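PDB 6NB0: histidine kinase from Paraburkholderia phymatum, which probably works as a sensor histidine kinase, using ATP to phosphorylate a histidine of a protein at the start of a phosphorelay. Local coordinates for residues A134-L139 against L158-P163; T185-A190 against V212-T217. One frame throughout, in Å; residues are numbered along the deposited sequence. Where two conformers were deposited one is given.

Contact 1 of 2, residues A134-L139 against L158-P163; sequences ALRPLL and LALNTP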
loop_
_atom_site.group_PDB
_atom_site.type_symbol
_atom_site.label_atom_id
_atom_site.label_comp_id
_atom_site.label_asym_id
_atom_site.label_seq_id
_atom_site.Cartn_x
_atom_site.Cartn_y
_atom_site.Cartn_z
ATOM N N ALA A 134 -11.362 -8.729 -21.859
ATOM C CA ALA A 134 -12.133 -9.964 -21.764
ATOM C C ALA A 134 -12.319 -10.393 -20.307
ATOM O O ALA A 134 -11.352 -10.551 -19.552
ATOM C CB ALA A 134 -11.441 -11.061 -22.581
ATOM N N LEU A 135 -13.586 -10.592 -19.917
ATOM C CA LEU A 135 -13.915 -10.931 -18.534
ATOM C C LEU A 135 -13.456 -12.335 -18.165
ATOM O O LEU A 135 -12.962 -12.561 -17.057
ATOM C CB LEU A 135 -15.429 -10.805 -18.319
ATOM C CG LEU A 135 -15.912 -9.364 -18.080
ATOM C CD1 LEU A 135 -17.451 -9.254 -18.221
ATOM C CD2 LEU A 135 -15.449 -8.915 -16.686
ATOM N N ARG A 136 -13.636 -13.304 -19.063
ATOM C CA ARG A 136 -13.361 -14.681 -18.640
ATOM C C ARG A 136 -11.875 -14.940 -18.361
ATOM O O ARG A 136 -11.556 -15.597 -17.358
ATOM C CB ARG A 136 -13.891 -15.669 -19.678
ATOM C CG ARG A 136 -13.521 -17.117 -19.379
ATOM C CD ARG A 136 -14.094 -17.560 -18.042
ATOM N NE ARG A 136 -13.837 -18.972 -17.743
ATOM C CZ ARG A 136 -14.617 -19.975 -18.148
ATOM N NH1 ARG A 136 -15.698 -19.728 -18.892
ATOM N NH2 ARG A 136 -14.323 -21.227 -17.813
ATOM N N PRO A 137 -10.929 -14.472 -19.194
ATOM C CA PRO A 137 -9.517 -14.623 -18.802
ATOM C C PRO A 137 -9.188 -13.925 -17.497
ATOM O O PRO A 137 -8.313 -14.391 -16.751
ATOM C CB PRO A 137 -8.748 -14.013 -19.985
ATOM C CG PRO A 137 -9.699 -14.150 -21.180
ATOM C CD PRO A 137 -11.047 -13.870 -20.537
ATOM N N LEU A 138 -9.883 -12.831 -17.171
ATOM C CA LEU A 138 -9.657 -12.217 -15.859
ATOM C C LEU A 138 -10.091 -13.138 -14.716
ATOM O O LEU A 138 -9.386 -13.263 -13.703
ATOM C CB LEU A 138 -10.378 -10.867 -15.776
ATOM C CG LEU A 138 -10.241 -10.225 -14.393
ATOM C CD1 LEU A 138 -8.777 -10.017 -14.019
ATOM C CD2 LEU A 138 -11.016 -8.905 -14.324
ATOM N N LEU A 139 -11.257 -13.776 -14.854
ATOM C CA LEU A 139 -11.706 -14.738 -13.858
ATOM C C LEU A 139 -10.720 -15.894 -13.715
ATOM O O LEU A 139 -10.421 -16.324 -12.594
ATOM C CB LEU A 139 -13.099 -15.253 -14.240
ATOM C CG LEU A 139 -14.184 -14.166 -14.247
ATOM C CD1 LEU A 139 -15.466 -14.676 -14.905
ATOM C CD2 LEU A 139 -14.487 -13.648 -12.833
ATOM N N LEU A 158 -10.756 -24.320 -5.008
ATOM C CA LEU A 158 -11.390 -23.180 -5.659
ATOM C C LEU A 158 -12.244 -23.663 -6.819
ATOM O O LEU A 158 -11.808 -24.506 -7.608
ATOM C CB LEU A 158 -10.349 -22.175 -6.172
ATOM C CG LEU A 158 -9.387 -21.577 -5.136
ATOM C CD1 LEU A 158 -8.480 -20.518 -5.795
ATOM C CD2 LEU A 158 -10.162 -20.970 -3.953
ATOM N N ALA A 159 -13.449 -23.102 -6.948
ATOM C CA ALA A 159 -14.340 -23.452 -8.049
ATOM C C ALA A 159 -14.785 -22.169 -8.719
ATOM O O ALA A 159 -15.050 -21.164 -8.049
ATOM C CB ALA A 159 -15.574 -24.266 -7.590
ATOM N N LEU A 160 -14.819 -22.192 -10.040
ATOM C CA LEU A 160 -15.316 -21.062 -10.811
ATOM C C LEU A 160 -16.585 -21.505 -11.507
ATOM O O LEU A 160 -16.586 -22.513 -12.223
ATOM C CB LEU A 160 -14.280 -20.569 -11.822
ATOM C CG LEU A 160 -14.763 -19.504 -12.817
ATOM C CD1 LEU A 160 -15.103 -18.153 -12.117
ATOM C CD2 LEU A 160 -13.723 -19.337 -13.935
ATOM N N ASN A 161 -17.660 -20.758 -11.293
ATOM C CA ASN A 161 -18.948 -21.014 -11.933
ATOM C C ASN A 161 -19.333 -19.776 -12.732
ATOM O O ASN A 161 -19.724 -18.757 -12.153
ATOM C CB ASN A 161 -20.010 -21.351 -10.888
ATOM C CG ASN A 161 -21.385 -21.521 -11.493
ATOM O OD1 ASN A 161 -21.523 -21.968 -12.629
ATOM N ND2 ASN A 161 -22.416 -21.161 -10.734
ATOM N N THR A 162 -19.226 -19.858 -14.056
ATOM C CA THR A 162 -19.577 -18.705 -14.863
ATOM C C THR A 162 -19.982 -19.192 -16.243
ATOM O O THR A 162 -19.408 -20.171 -16.742
ATOM C CB THR A 162 -18.436 -17.685 -14.983
ATOM O OG1 THR A 162 -18.902 -16.553 -15.725
ATOM C CG2 THR A 162 -17.193 -18.272 -15.689
ATOM N N PRO A 163 -21.007 -18.582 -16.841
ATOM C CA PRO A 163 -21.275 -18.785 -18.272
ATOM C C PRO A 163 -20.462 -17.865 -19.171
ATOM O O PRO A 163 -20.544 -17.980 -20.396
ATOM C CB PRO A 163 -22.772 -18.462 -18.376
ATOM C CG PRO A 163 -22.948 -17.326 -17.365
ATOM C CD PRO A 163 -22.038 -17.741 -16.195
HETATM O O HOH W 1 -18.283 -21.479 -19.071
#
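Leu139 and Leu160 pack as the apolar pair of this contact. Both delta methyls of Leu160 reach CB of Leu139, CD1 at 4.1 Å, and thereby settle against the root of the helical side chain. The far end of Leu139 leads on to Thr162: its CD1 meets Thr162 OG1 tip to tip at 4.0 Å, with Thr162 CG2 almost as near. A branched leucine suits this buried place because its stem and its tip can serve two different partners, while Ala201 of strand 196-204 adds a further apolar neighbour.

The two segments are the start of helix 135-154 and the end of strand 157-161, an outermost strand of the mixed sheet within this chain, with the loop that follows it. The helix packs on one face of that sheet, in the alpha/beta sandwich expected of a histidine kinase catalytic domain.

Arg136 covers the more exposed margin with its aliphatic and planar parts. Its chain leaves with CG anti to the backbone N (chi1 174°) and bends at chi2, which carries the guanidinium across to Thr162, just past the strand. There Thr162 CG2 lies over one face, 3.8 Å from Arg136 NH1, and Leu160 CD2 comes obliquely to Arg136 NE at 3.8 Å.

Polar links run beside these apolar touches. One water accepts from Arg136 NH1 at 3.1 Å and donates to Thr162 O at 2.9 Å, and the same NH1 also bonds Leu164 O. Threonine fits its position by dividing its roles: the methyl packs on the arginine, whereas OG1 is hydrogen-bonded to Ala201 O and Leu164 N.

Contact 2 of 2, residues T185-A190 against V212-T217; sequences TFAVEA and VSWQAT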
loop_
_atom_site.group_PDB
_atom_site.type_symbol
_atom_site.label_atom_id
_atom_site.label_comp_id
_atom_site.label_asym_id
_atom_site.label_seq_id
_atom_site.Cartn_x
_atom_site.Cartn_y
_atom_site.Cartn_z
ATOM N N THR A 185 -9.242 -14.378 -2.074
ATOM C CA THR A 185 -8.216 -14.614 -1.050
ATOM C C THR A 185 -8.793 -14.472 0.361
ATOM O O THR A 185 -8.449 -15.246 1.268
ATOM C CB THR A 185 -7.058 -13.635 -1.262
ATOM O OG1 THR A 185 -6.426 -13.926 -2.518
ATOM C CG2 THR A 185 -6.011 -13.753 -0.154
ATOM N N PHE A 186 -9.656 -13.481 0.571
ATOM C CA PHE A 186 -10.270 -13.321 1.893
ATOM C C PHE A 186 -11.031 -14.580 2.294
ATOM O O PHE A 186 -10.928 -15.059 3.438
ATOM C CB PHE A 186 -11.202 -12.099 1.889
ATOM C CG PHE A 186 -11.877 -11.861 3.228
ATOM C CD1 PHE A 186 -13.072 -12.467 3.534
ATOM C CD2 PHE A 186 -11.267 -11.056 4.183
ATOM C CE1 PHE A 186 -13.673 -12.282 4.791
ATOM C CE2 PHE A 186 -11.847 -10.854 5.432
ATOM C CZ PHE A 186 -13.054 -11.455 5.731
ATOM N N ALA A 187 -11.838 -15.111 1.369
ATOM C CA ALA A 187 -12.611 -16.312 1.671
ATOM C C ALA A 187 -11.685 -17.475 1.978
ATOM O O ALA A 187 -11.921 -18.229 2.933
ATOM C CB ALA A 187 -13.542 -16.642 0.493
ATOM N N VAL A 188 -10.586 -17.594 1.213
ATOM C CA VAL A 188 -9.604 -18.650 1.464
ATOM C C VAL A 188 -8.998 -18.488 2.854
ATOM O O VAL A 188 -8.868 -19.461 3.607
ATOM C CB VAL A 188 -8.520 -18.649 0.368
ATOM C CG1 VAL A 188 -7.369 -19.595 0.754
ATOM C CG2 VAL A 188 -9.154 -19.082 -0.976
ATOM N N GLU A 189 -8.627 -17.245 3.222
ATOM C CA GLU A 189 -8.044 -17.014 4.549
ATOM C C GLU A 189 -9.011 -17.416 5.645
ATOM O O GLU A 189 -8.600 -17.904 6.710
ATOM C CB GLU A 189 -7.643 -15.537 4.711
ATOM C CG GLU A 189 -6.383 -15.122 3.928
ATOM C CD GLU A 189 -5.092 -15.415 4.690
ATOM O OE1 GLU A 189 -5.086 -16.337 5.533
ATOM O OE2 GLU A 189 -4.079 -14.736 4.439
ATOM N N ALA A 190 -10.301 -17.244 5.391
ATOM C CA ALA A 190 -11.348 -17.617 6.331
ATOM C C ALA A 190 -11.936 -18.998 6.033
ATOM O O ALA A 190 -13.126 -19.238 6.288
ATOM C CB ALA A 190 -12.445 -16.550 6.326
ATOM N N VAL A 212 -18.435 -14.479 -4.128
ATOM C CA VAL A 212 -17.658 -15.570 -3.550
ATOM C C VAL A 212 -18.487 -16.137 -2.404
ATOM O O VAL A 212 -18.967 -15.381 -1.553
ATOM C CB VAL A 212 -16.270 -15.098 -3.085
ATOM C CG1 VAL A 212 -15.586 -16.178 -2.281
ATOM C CG2 VAL A 212 -15.390 -14.714 -4.285
ATOM N N SER A 213 -18.724 -17.452 -2.421
ATOM C CA SER A 213 -19.512 -18.094 -1.383
ATOM C C SER A 213 -18.753 -19.290 -0.832
ATOM O O SER A 213 -18.084 -20.015 -1.575
ATOM C CB SER A 213 -20.897 -18.528 -1.891
ATOM O OG SER A 213 -20.806 -19.456 -2.952
ATOM N N TRP A 214 -18.846 -19.479 0.483
ATOM C CA TRP A 214 -18.064 -20.532 1.126
ATOM C C TRP A 214 -18.560 -20.754 2.540
ATOM O O TRP A 214 -19.165 -19.864 3.148
ATOM C CB TRP A 214 -16.565 -20.174 1.141
ATOM C CG TRP A 214 -16.112 -19.231 2.224
ATOM C CD1 TRP A 214 -15.313 -19.543 3.294
ATOM C CD2 TRP A 214 -16.371 -17.810 2.319
ATOM N NE1 TRP A 214 -15.071 -18.411 4.056
ATOM C CE2 TRP A 214 -15.715 -17.341 3.486
ATOM C CE3 TRP A 214 -17.099 -16.897 1.546
ATOM C CZ2 TRP A 214 -15.753 -15.994 3.884
ATOM C CZ3 TRP A 214 -17.138 -15.560 1.942
ATOM C CH2 TRP A 214 -16.474 -15.123 3.098
ATOM N N GLN A 215 -18.321 -21.965 3.049
ATOM C CA GLN A 215 -18.573 -22.258 4.454
ATOM C C GLN A 215 -17.394 -21.742 5.275
ATOM O O GLN A 215 -16.278 -22.257 5.165
ATOM C CB GLN A 215 -18.784 -23.760 4.662
ATOM C CG GLN A 215 -19.613 -24.055 5.888
ATOM C CD GLN A 215 -21.080 -23.703 5.697
ATOM O OE1 GLN A 215 -21.786 -23.411 6.661
ATOM N NE2 GLN A 215 -21.548 -23.740 4.449
ATOM N N ALA A 216 -17.638 -20.723 6.101
ATOM C CA ALA A 216 -16.553 -19.979 6.733
ATOM C C ALA A 216 -16.085 -20.647 8.017
ATOM O O ALA A 216 -16.887 -21.206 8.770
ATOM C CB ALA A 216 -16.998 -18.546 7.046
ATOM N N THR A 217 -14.771 -20.572 8.264
ATOM C CA THR A 217 -14.165 -20.875 9.563
ATOM C C THR A 217 -13.376 -19.628 9.931
ATOM O O THR A 217 -12.171 -19.525 9.642
ATOM C CB THR A 217 -13.264 -22.110 9.506
ATOM O OG1 THR A 217 -14.014 -23.225 9.010
ATOM C CG2 THR A 217 -12.706 -22.453 10.902
#
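Trp214 lays one face of its indole over Ala187, joining the end of helix 173-189 to strand 207-214, the middle strand of the mixed sheet. Helix and strand are nearly parallel here, 11° apart with axes 9.0 Å from each other, as a layer of helices lies on the sheet in the alpha/beta sandwich of histidine kinase catalytic domains.

The indole owes its position to its first two torsions: CG sits between the backbone N and the carbonyl carbon (chi1 81°), and the second torsion turns the ring broadside to the helix. Ala187 CB then stands over the six-membered ring, 3.6 Å from its centroid, in a CH-pi contact close to the ring normal. Alanine suits the spot, since a single methyl lets the flat ring come down close to the helix backbone. The same CB also presses on Val212 CG1 at 3.5 Å, tighter than usual for two carbons; CG1, anti to the valine's backbone N, is the branch that meets the alanine. Phe186 brings the edge of its ring to the indole, CE1 lying 4.3 Å from Trp214 CH2. Phe186 and Trp214 both go on to touch Leu278 of strand 276-283.

Where the helix ends, Ala190 leaves helical geometry and its carbonyl is gripped twice. Trp214 NE1 donates to Ala190 O at 3.1 Å, with the oxygen nearly in the indole plane, which helps fix the ring's rotation. The second donor, Thr217 N, reaches Ala190 O from the opposite face of the carbonyl plane, at 2.9 Å and with an N-H...O angle of 163°.

Following the chain from the N terminus, helices 44-68, 70-77 and 109-125 and strand 131-134 precede helix 135-154, where contact 1 opens; the chain then turns into strand 157-161, and contact 1 closes this excursion by bringing the strand's end back to the helix's start. Only afterwards does helix 173-189 lead into contact 2, whose loop holds strand 196-204 and most of strand 207-214 and closes at 212-217. The loops therefore follow in series, neither nesting nor crossing. Contact 1 ties helix 135-154 to an outer strand, contact 2 helix 173-189 to the middle strand of the same sheet. Their centres lie about 17 Å apart, yet Leu158 CD2 packs on Val188 CG2 at 3.7 Å.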